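Local atomic coordinates of methyl-accepting chemotaxis sensory transducer (Anaeromyxobacter dehalogenans, PDB entry 4K08), a protein that probably senses small molecules in the periplasm through a PAS-like single Cache domain and passes the signal on to the chemotaxis machinery. Residues S105-Y110 / P122-V127; Y57-D62 / Q94-T99; R2-R7 / S139-D144. All coordinates share one frame; numbering follows the deposited sequence.

Contact 1. Residues S105-Y110 / P122-V127. With ACT (acetate ion), chain C.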
loop_
_atom_site.group_PDB
_atom_site.type_symbol
_atom_site.label_atom_id
_atom_site.label_comp_id
_atom_site.label_asym_id
_atom_site.label_seq_id
_atom_site.Cartn_x
_atom_site.Cartn_y
_atom_site.Cartn_z
ATOM N N SER A 105 4.952 2.968 -10.458
ATOM C CA SER A 105 4.497 1.806 -9.718
ATOM C C SER A 105 5.585 0.760 -9.872
ATOM O O SER A 105 6.532 0.983 -10.654
ATOM C CB SER A 105 3.184 1.309 -10.304
ATOM O OG SER A 105 3.434 0.792 -11.594
ATOM N N GLY A 106 5.480 -0.350 -9.132
ATOM C CA GLY A 106 6.469 -1.430 -9.229
ATOM C C GLY A 106 6.525 -2.349 -8.006
ATOM O O GLY A 106 5.875 -2.077 -6.987
ATOM N N PHE A 107 7.307 -3.427 -8.098
ATOM C CA PHE A 107 7.500 -4.348 -6.963
ATOM C C PHE A 107 8.662 -3.912 -6.070
ATOM O O PHE A 107 9.683 -3.430 -6.565
ATOM C CB PHE A 107 7.751 -5.787 -7.448
ATOM C CG PHE A 107 6.562 -6.407 -8.101
ATOM C CD1 PHE A 107 5.535 -6.977 -7.327
ATOM C CD2 PHE A 107 6.427 -6.382 -9.480
ATOM C CE1 PHE A 107 4.414 -7.528 -7.938
ATOM C CE2 PHE A 107 5.313 -6.929 -10.085
ATOM C CZ PHE A 107 4.307 -7.513 -9.312
ATOM N N VAL A 108 8.498 -4.070 -4.755
ATOM C CA VAL A 108 9.586 -3.819 -3.810
ATOM C C VAL A 108 9.534 -4.994 -2.847
ATOM O O VAL A 108 8.424 -5.366 -2.376
ATOM C CB VAL A 108 9.423 -2.479 -3.003
ATOM C CG1 VAL A 108 10.515 -2.358 -1.924
ATOM C CG2 VAL A 108 9.442 -1.252 -3.924
ATOM N N ASP A 109 10.704 -5.570 -2.550
ATOM C CA ASP A 109 10.773 -6.671 -1.605
ATOM C C ASP A 109 11.416 -6.220 -0.301
ATOM O O ASP A 109 12.217 -5.313 -0.285
ATOM C CB ASP A 109 11.437 -7.920 -2.222
ATOM C CG ASP A 109 12.762 -7.630 -2.851
ATOM O OD1 ASP A 109 13.624 -6.971 -2.211
ATOM O OD2 ASP A 109 12.957 -8.073 -4.003
ATOM N N TYR A 110 11.001 -6.816 0.807
ATOM C CA TYR A 110 11.449 -6.401 2.132
ATOM C C TYR A 110 10.903 -7.437 3.106
ATOM O O TYR A 110 10.233 -8.386 2.685
ATOM C CB TYR A 110 10.908 -4.979 2.509
ATOM C CG TYR A 110 9.390 -4.847 2.357
ATOM C CD1 TYR A 110 8.819 -4.670 1.099
ATOM C CD2 TYR A 110 8.531 -4.920 3.472
ATOM C CE1 TYR A 110 7.403 -4.541 0.948
ATOM C CE2 TYR A 110 7.089 -4.794 3.318
ATOM C CZ TYR A 110 6.563 -4.621 2.057
ATOM O OH TYR A 110 5.199 -4.497 1.872
ATOM N N PRO A 122 9.976 -12.663 4.521
ATOM C CA PRO A 122 10.083 -12.132 3.165
ATOM C C PRO A 122 8.748 -11.832 2.510
ATOM O O PRO A 122 7.828 -12.666 2.477
ATOM C CB PRO A 122 10.865 -13.234 2.399
ATOM C CG PRO A 122 11.744 -13.845 3.479
ATOM C CD PRO A 122 10.806 -13.887 4.695
ATOM N N LYS A 123 8.672 -10.621 1.974
ATOM C CA LYS A 123 7.461 -10.115 1.362
ATOM C C LYS A 123 7.806 -9.429 0.046
ATOM O O LYS A 123 8.869 -8.785 -0.088
ATOM C CB LYS A 123 6.748 -9.143 2.326
ATOM C CG LYS A 123 5.322 -8.722 1.879
ATOM C CD LYS A 123 4.527 -8.061 3.055
ATOM C CE LYS A 123 3.093 -7.620 2.594
ATOM N NZ LYS A 123 2.319 -7.039 3.753
ATOM N N ILE A 124 6.922 -9.574 -0.930
ATOM C CA ILE A 124 7.063 -8.879 -2.197
ATOM C C ILE A 124 5.777 -8.077 -2.442
ATOM O O ILE A 124 4.690 -8.667 -2.556
ATOM C CB ILE A 124 7.322 -9.865 -3.389
ATOM C CG1 ILE A 124 8.616 -10.689 -3.157
ATOM C CG2 ILE A 124 7.420 -9.084 -4.680
ATOM C CD1 ILE A 124 8.862 -11.766 -4.213
ATOM N N SER A 125 5.885 -6.750 -2.484
ATOM C CA SER A 125 4.687 -5.919 -2.627
ATOM C C SER A 125 4.667 -5.153 -3.936
ATOM O O SER A 125 5.729 -4.722 -4.448
ATOM C CB SER A 125 4.575 -4.950 -1.456
ATOM O OG SER A 125 4.275 -5.646 -0.253
ATOM N N PHE A 126 3.477 -5.011 -4.507
ATOM C CA PHE A 126 3.279 -4.028 -5.565
ATOM C C PHE A 126 2.741 -2.711 -4.979
ATOM O O PHE A 126 1.721 -2.709 -4.255
ATOM C CB PHE A 126 2.331 -4.541 -6.640
ATOM C CG PHE A 126 2.407 -3.751 -7.935
ATOM C CD1 PHE A 126 3.494 -3.921 -8.805
ATOM C CD2 PHE A 126 1.420 -2.834 -8.265
ATOM C CE1 PHE A 126 3.581 -3.206 -10.002
ATOM C CE2 PHE A 126 1.495 -2.101 -9.460
ATOM C CZ PHE A 126 2.582 -2.288 -10.327
ATOM N N VAL A 127 3.434 -1.609 -5.277
ATOM C CA VAL A 127 2.990 -0.274 -4.870
ATOM C C VAL A 127 2.649 0.608 -6.059
ATOM O O VAL A 127 3.262 0.534 -7.130
ATOM C CB VAL A 127 4.021 0.460 -4.019
ATOM C CG1 VAL A 127 4.150 -0.221 -2.645
ATOM C CG2 VAL A 127 5.404 0.605 -4.789
HETATM C C ACT C . 3.363 -3.750 4.612
HETATM O O ACT C . 2.433 -3.953 5.480
HETATM O OXT ACT C . 3.742 -4.717 3.903
HETATM C CH3 ACT C . 4.037 -2.390 4.381
#

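Contact 2. Residues Y57-D62 / Q94-T99. With ACT (acetate ion), chain C.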
loop_
_atom_site.group_PDB
_atom_site.type_symbol
_atom_site.label_atom_id
_atom_site.label_comp_id
_atom_site.label_asym_id
_atom_site.label_seq_id
_atom_site.Cartn_x
_atom_site.Cartn_y
_atom_site.Cartn_z
ATOM N N TYR A 57 -3.863 -7.850 2.657
ATOM C CA TYR A 57 -4.422 -6.517 2.946
ATOM C C TYR A 57 -3.708 -5.389 2.178
ATOM O O TYR A 57 -2.620 -5.603 1.578
ATOM C CB TYR A 57 -4.324 -6.266 4.448
ATOM C CG TYR A 57 -2.856 -6.168 4.882
ATOM C CD1 TYR A 57 -2.165 -4.952 4.824
ATOM C CD2 TYR A 57 -2.182 -7.312 5.348
ATOM C CE1 TYR A 57 -0.783 -4.877 5.201
ATOM C CE2 TYR A 57 -0.831 -7.253 5.745
ATOM C CZ TYR A 57 -0.141 -6.038 5.665
ATOM O OH TYR A 57 1.173 -6.033 6.062
ATOM N N PHE A 58 -4.297 -4.185 2.237
ATOM C CA PHE A 58 -3.757 -2.992 1.565
ATOM C C PHE A 58 -3.294 -2.016 2.644
ATOM O O PHE A 58 -3.891 -2.007 3.697
ATOM C CB PHE A 58 -4.852 -2.285 0.721
ATOM C CG PHE A 58 -5.445 -3.159 -0.369
ATOM C CD1 PHE A 58 -4.774 -3.350 -1.577
ATOM C CD2 PHE A 58 -6.660 -3.824 -0.169
ATOM C CE1 PHE A 58 -5.311 -4.186 -2.565
ATOM C CE2 PHE A 58 -7.204 -4.629 -1.138
ATOM C CZ PHE A 58 -6.527 -4.821 -2.347
ATOM N N TRP A 59 -2.315 -1.144 2.371
ATOM C CA TRP A 59 -2.041 -0.029 3.263
ATOM C C TRP A 59 -1.863 1.211 2.395
ATOM O O TRP A 59 -1.682 1.120 1.190
ATOM C CB TRP A 59 -0.726 -0.237 4.088
ATOM C CG TRP A 59 0.516 -0.072 3.194
ATOM C CD1 TRP A 59 1.222 1.111 2.924
ATOM C CD2 TRP A 59 1.159 -1.095 2.414
ATOM N NE1 TRP A 59 2.273 0.851 2.063
ATOM C CE2 TRP A 59 2.236 -0.466 1.690
ATOM C CE3 TRP A 59 0.937 -2.467 2.237
ATOM C CZ2 TRP A 59 3.086 -1.177 0.834
ATOM C CZ3 TRP A 59 1.817 -3.196 1.365
ATOM C CH2 TRP A 59 2.867 -2.541 0.681
ATOM N N VAL A 60 -1.900 2.377 3.024
ATOM C CA VAL A 60 -1.676 3.611 2.328
ATOM C C VAL A 60 -0.634 4.407 3.102
ATOM O O VAL A 60 -0.756 4.588 4.319
ATOM C CB VAL A 60 -2.974 4.460 2.232
ATOM C CG1 VAL A 60 -2.635 5.823 1.528
ATOM C CG2 VAL A 60 -4.101 3.678 1.504
ATOM N N ASN A 61 0.395 4.882 2.410
ATOM C CA ASN A 61 1.263 5.885 3.011
ATOM C C ASN A 61 1.415 7.078 2.070
ATOM O O ASN A 61 1.035 6.974 0.916
ATOM C CB ASN A 61 2.634 5.305 3.435
ATOM C CG ASN A 61 3.473 4.811 2.253
ATOM O OD1 ASN A 61 3.425 3.628 1.886
ATOM N ND2 ASN A 61 4.266 5.713 1.671
ATOM N N ASP A 62 1.954 8.195 2.567
ATOM C CA ASP A 62 2.155 9.371 1.688
ATOM C C ASP A 62 3.624 9.518 1.338
ATOM O O ASP A 62 4.438 8.600 1.604
ATOM C CB ASP A 62 1.606 10.702 2.271
ATOM C CG ASP A 62 2.350 11.180 3.533
ATOM O OD1 ASP A 62 3.533 10.805 3.802
ATOM O OD2 ASP A 62 1.712 11.952 4.293
ATOM N N GLN A 94 10.758 4.438 2.255
ATOM C CA GLN A 94 11.519 5.320 1.374
ATOM C C GLN A 94 11.607 4.651 -0.011
ATOM O O GLN A 94 11.428 5.330 -1.022
ATOM C CB GLN A 94 12.911 5.710 1.967
ATOM C CG GLN A 94 12.886 7.185 2.536
ATOM C CD GLN A 94 13.816 7.358 3.759
ATOM O OE1 GLN A 94 13.394 7.134 4.933
ATOM N NE2 GLN A 94 15.100 7.693 3.488
ATOM N N GLU A 95 11.820 3.333 -0.054
ATOM C CA GLU A 95 11.943 2.669 -1.350
ATOM C C GLU A 95 10.612 2.645 -2.125
ATOM O O GLU A 95 10.604 2.735 -3.349
ATOM C CB GLU A 95 12.553 1.268 -1.201
ATOM C CG GLU A 95 14.051 1.287 -0.870
ATOM C CD GLU A 95 14.891 2.003 -1.936
ATOM O OE1 GLU A 95 14.905 1.511 -3.089
ATOM O OE2 GLU A 95 15.510 3.060 -1.633
ATOM N N PHE A 96 9.483 2.546 -1.424
ATOM C CA PHE A 96 8.176 2.686 -2.091
ATOM C C PHE A 96 8.054 4.061 -2.762
ATOM O O PHE A 96 7.592 4.179 -3.889
ATOM C CB PHE A 96 7.011 2.578 -1.100
ATOM C CG PHE A 96 6.912 1.250 -0.394
ATOM C CD1 PHE A 96 7.526 0.116 -0.900
ATOM C CD2 PHE A 96 6.142 1.133 0.767
ATOM C CE1 PHE A 96 7.413 -1.103 -0.233
ATOM C CE2 PHE A 96 6.035 -0.086 1.443
ATOM C CZ PHE A 96 6.660 -1.202 0.932
ATOM N N VAL A 97 8.407 5.096 -2.010
ATOM C CA VAL A 97 8.230 6.469 -2.487
ATOM C C VAL A 97 9.147 6.707 -3.690
ATOM O O VAL A 97 8.707 7.300 -4.679
ATOM C CB VAL A 97 8.450 7.531 -1.351
ATOM C CG1 VAL A 97 8.676 9.011 -1.933
ATOM C CG2 VAL A 97 7.311 7.451 -0.363
ATOM N N ARG A 98 10.393 6.215 -3.623
ATOM C CA ARG A 98 11.328 6.342 -4.759
ATOM C C ARG A 98 10.815 5.604 -5.987
ATOM O O ARG A 98 10.893 6.099 -7.091
ATOM C CB ARG A 98 12.727 5.812 -4.416
ATOM C CG ARG A 98 13.542 6.701 -3.488
ATOM C CD ARG A 98 15.038 6.296 -3.527
ATOM N NE ARG A 98 15.487 5.739 -2.254
ATOM C CZ ARG A 98 15.533 6.443 -1.113
ATOM N NH1 ARG A 98 15.945 5.849 0.035
ATOM N NH2 ARG A 98 15.140 7.745 -1.112
ATOM N N THR A 99 10.266 4.417 -5.777
ATOM C CA THR A 99 9.745 3.603 -6.866
ATOM C C THR A 99 8.561 4.271 -7.556
ATOM O O THR A 99 8.482 4.265 -8.784
ATOM C CB THR A 99 9.258 2.238 -6.324
ATOM O OG1 THR A 99 10.357 1.580 -5.687
ATOM C CG2 THR A 99 8.690 1.363 -7.443
HETATM C C ACT C . 3.363 -3.750 4.612
HETATM O O ACT C . 2.433 -3.953 5.480
HETATM O OXT ACT C . 3.742 -4.717 3.903
HETATM C CH3 ACT C . 4.037 -2.390 4.381
#

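Contact 3. Residues R2-R7 / S139-D144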
loop_
_atom_site.group_PDB
_atom_site.type_symbol
_atom_site.label_atom_id
_atom_site.label_comp_id
_atom_site.label_asym_id
_atom_site.label_seq_id
_atom_site.Cartn_x
_atom_site.Cartn_y
_atom_site.Cartn_z
ATOM N N ARG A 2 7.894 -22.160 -10.813
ATOM C CA ARG A 2 8.085 -20.750 -10.478
ATOM C C ARG A 2 7.361 -19.821 -11.463
ATOM O O ARG A 2 8.044 -19.181 -12.259
ATOM C CB ARG A 2 9.589 -20.489 -10.557
ATOM C CG ARG A 2 10.076 -19.188 -9.979
ATOM C CD ARG A 2 11.612 -19.155 -9.975
HETATM N N MSE A 3 6.024 -19.683 -11.449
HETATM C CA MSE A 3 5.051 -20.145 -10.430
HETATM C C MSE A 3 4.786 -19.064 -9.392
HETATM O O MSE A 3 3.841 -19.142 -8.612
HETATM C CB MSE A 3 5.449 -21.443 -9.728
HETATM C CG MSE A 3 4.686 -22.664 -10.189
HETATM SE SE MSE A 3 3.562 -23.425 -8.784
HETATM C CE MSE A 3 4.853 -23.633 -7.335
ATOM N N LEU A 4 5.631 -18.046 -9.405
ATOM C CA LEU A 4 5.576 -16.960 -8.449
ATOM C C LEU A 4 5.228 -15.674 -9.190
ATOM O O LEU A 4 4.647 -14.747 -8.628
ATOM C CB LEU A 4 6.936 -16.846 -7.767
ATOM C CG LEU A 4 7.387 -15.551 -7.094
ATOM C CD1 LEU A 4 6.970 -15.554 -5.620
ATOM C CD2 LEU A 4 8.909 -15.367 -7.244
ATOM N N ALA A 5 5.595 -15.623 -10.461
ATOM C CA ALA A 5 5.151 -14.549 -11.340
ATOM C C ALA A 5 3.616 -14.501 -11.336
ATOM O O ALA A 5 3.024 -13.428 -11.473
ATOM C CB ALA A 5 5.703 -14.750 -12.770
ATOM N N GLU A 6 2.982 -15.659 -11.149
ATOM C CA GLU A 6 1.525 -15.756 -11.147
ATOM C C GLU A 6 0.924 -15.100 -9.897
ATOM O O GLU A 6 -0.068 -14.363 -9.978
ATOM C CB GLU A 6 1.083 -17.228 -11.236
ATOM C CG GLU A 6 -0.397 -17.457 -10.897
ATOM N N ARG A 7 1.532 -15.379 -8.747
ATOM C CA ARG A 7 1.134 -14.760 -7.492
ATOM C C ARG A 7 1.433 -13.254 -7.507
ATOM O O ARG A 7 0.645 -12.455 -6.989
ATOM C CB ARG A 7 1.858 -15.405 -6.311
ATOM C CG ARG A 7 1.646 -16.910 -6.169
ATOM C CD ARG A 7 2.334 -17.458 -4.912
ATOM N NE ARG A 7 1.770 -16.875 -3.693
ATOM C CZ ARG A 7 2.435 -16.706 -2.537
ATOM N NH1 ARG A 7 3.714 -17.074 -2.422
ATOM N NH2 ARG A 7 1.803 -16.159 -1.489
ATOM N N SER A 139 0.098 -3.548 -1.618
ATOM C CA SER A 139 -0.260 -4.845 -1.040
ATOM C C SER A 139 0.864 -5.789 -1.436
ATOM O O SER A 139 1.529 -5.551 -2.453
ATOM C CB SER A 139 -1.613 -5.372 -1.568
ATOM O OG SER A 139 -1.990 -6.565 -0.891
ATOM N N GLY A 140 1.103 -6.832 -0.642
ATOM C CA GLY A 140 2.153 -7.792 -0.972
ATOM C C GLY A 140 1.782 -9.248 -0.685
ATOM O O GLY A 140 0.799 -9.536 0.013
ATOM N N LEU A 141 2.585 -10.171 -1.215
ATOM C CA LEU A 141 2.455 -11.592 -0.887
ATOM C C LEU A 141 3.633 -11.989 0.011
ATOM O O LEU A 141 4.729 -11.381 -0.022
ATOM C CB LEU A 141 2.453 -12.455 -2.166
ATOM C CG LEU A 141 3.765 -12.266 -2.979
ATOM C CD1 LEU A 141 4.711 -13.418 -2.760
ATOM C CD2 LEU A 141 3.526 -12.105 -4.454
ATOM N N TYR A 142 3.406 -13.023 0.798
ATOM C CA TYR A 142 4.430 -13.572 1.649
ATOM C C TYR A 142 5.040 -14.739 0.861
ATOM O O TYR A 142 4.356 -15.722 0.524
ATOM C CB TYR A 142 3.858 -13.980 2.999
ATOM C CG TYR A 142 3.420 -12.737 3.763
ATOM C CD1 TYR A 142 4.340 -12.048 4.595
ATOM C CD2 TYR A 142 2.110 -12.217 3.618
ATOM C CE1 TYR A 142 3.970 -10.852 5.264
ATOM C CE2 TYR A 142 1.711 -11.030 4.292
ATOM C CZ TYR A 142 2.640 -10.358 5.107
ATOM O OH TYR A 142 2.291 -9.211 5.776
ATOM N N VAL A 143 6.312 -14.552 0.517
ATOM C CA VAL A 143 7.058 -15.499 -0.315
ATOM C C VAL A 143 6.852 -16.943 0.125
ATOM O O VAL A 143 6.610 -17.792 -0.723
ATOM C CB VAL A 143 8.576 -15.214 -0.344
ATOM C CG1 VAL A 143 9.309 -16.355 -1.121
ATOM C CG2 VAL A 143 8.870 -13.828 -0.963
ATOM N N ASP A 144 6.919 -17.221 1.425
ATOM C CA ASP A 144 6.763 -18.597 1.905
ATOM C C ASP A 144 5.295 -19.060 1.974
ATOM O O ASP A 144 4.405 -18.354 2.473
ATOM C CB ASP A 144 7.433 -18.747 3.274
#

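Contact 1. Residues S105-Y110 / P122-V127
The ring of F107 takes the edge of F126 over one face: CD1 of F126 stands above the centre of the F107 ring, and the planes are turned 65° apart, a T-shaped (edge-to-face) pair with centroids 4.9 Å apart. CG2 of I124 comes to the F107 ring obliquely, 3.9 Å from F107 CD1. F107, I124 and F126 all lie on the sheet face that helix 5-30 covers. On the other face sits Y110; CB of K123 lies over one face of its ring at a distance, F96 meets the ring edge-to-face, and the acetate lies at its edge, in the ring plane. The ring leans toward the neighbouring strand because CG sits between backbone N and carbonyl carbon (chi1 53°), and its hydroxyl becomes the meeting point of two bonds. S125 OG donates to Y110 OH over 2.6 Å, and Y110 OH donates to acetate OXT over 2.5 Å. The K123 chain, fully extended, brings its ammonium to the same oxygen, with NZ 2.7 Å from acetate OXT. The ammonium's positive charge would probably steady the anion; H70 and Y57 also bind the acetate.

The backbones pair in antiparallel register: G106 with V127, V108 with S125 and Y110 with K123 are hydrogen-bonded pairs, the straightest bond running from S125 N to V108 O at 2.9 Å and 175°. G106 has a backbone shape in which a CB would jam against the preceding carbonyl, and F126 CE1 lies 3.5 Å from G106 CA. The two strands form a beta hairpin of the PAS-like Cache sheet, one face packed on the long helix, the other lining a pocket that holds an acetate, probably from the crystallisation liquor, where a small ligand might sit.

Contact 2. Residues Y57-D62 / Q94-T99
W59 and F96 meet where strand 59-62 passes helix 92-103, the closest atoms being W59 CZ2 and F96 CE2 at 3.2 Å. The planes are 29° apart and displaced, leaving little true stacking, and W59 CZ2 comes obliquely to the CE2-CZ bond of F96. F96 gets there with CG anti to its carbonyl carbon (chi1 -62°), which sends the ring from the helix toward the strand. W59 has its CG between backbone N and carbonyl carbon (chi1 73°), laying the indole across the sheet face, where S125 and V127 also touch it.

The indole is kept from turning by N61. W59 NE1 donates to N61 OD1 at 3.0 Å, the acceptor lying in the indole plane and the donor in the carbonyl plane. The other end of the amide, N61 ND2, donates one N-H to D62 O at 2.9 Å, so both ends of this buried group are used and its flip is settled. The amide also borders the helix: N61 OD1 sits at the edge of the F96 ring, 3.9 Å from F96 CD2, while V97 CG2 packs 3.7 Å from D62 O.

Over one face of W59 lies the acetate, its methyl carbon CH3 above the ring centre, and Y57 OH donates to acetate O at 2.5 Å. No hydrogen bond joins strand to helix here. Apolar ring contact holds the helix to the sheet, while amide and phenol bonds set the indole and the anion beside it, consistent with a pocket that could hold a small anion, the acetate here being probably from the crystallisation liquor.

Contact 3. Residues R2-R7 / S139-D144
R7 leaves helix 5-30 with CG anti to its carbonyl carbon, runs straight through chi2 and then bends at chi3 (63°), which turns the guanidinium over L141 and onto the backbone where strand 135-142 ends. L141 answers with CG between its backbone N and carbonyl carbon (chi1 60°), lifting its methyls toward the helix. This joins the start of the long N-terminal helix of the Cache fold to the last strand of its antiparallel sheet.

One face of the guanidinium rests on L141 CD1, which lies 3.7 Å above the plane, shifted toward the rim, and 3.8 Å from R7 NH1. The edge of the group does the polar work. R7 NH2 donates to Y142 O over 3.3 Å at 149°; the carbonyl lies in the guanidinium plane, but the donor stands well above the plane of that carbonyl. From R7 NH1 come two weak bonds, one to the same Y142 O and one to V143 O, so a single arginine collects two successive carbonyls just as the strand gives way to loop.

Beneath the arginine the contact is apolar. L141 CD2 lies against the helix backbone at R7, and Q8 and V11, further along the same helix, also touch L141. Y142 starts away from the helix, and its hydroxyl bonds to P113 O and K123 NZ. An alanine at R7 would remove the whole guanidinium, and would probably leave the carbonyls of Y142 and V143 without these donors and L141 without its flat cover. Nearer the chain start, L4 adds a last methyl contact, its CD1 4.2 Å from L141 CD1.

In the fold
All three contacts are built on one antiparallel sheet, whose strand order runs 67-69, 59-62, 135-142, 120-130, 105-113. Contact 1 is the hairpin at one border; contact 3 uses the neighbouring strand 135-142, and contact 2 the strand beyond it. Centres of contacts 1 and 2 lie about 9 Å apart, those of 1 and 3 about 10 Å, those of 2 and 3 about 18 Å. Along the chain contact 2 closes before contact 1 opens, and contact 3, between the two ends of the model, encloses both. Helix 92-103 covers one sheet face and helix 5-30 the other. Contacts 1 and 2 share the acetate, placing a possible ligand pocket on the face away from the long helix.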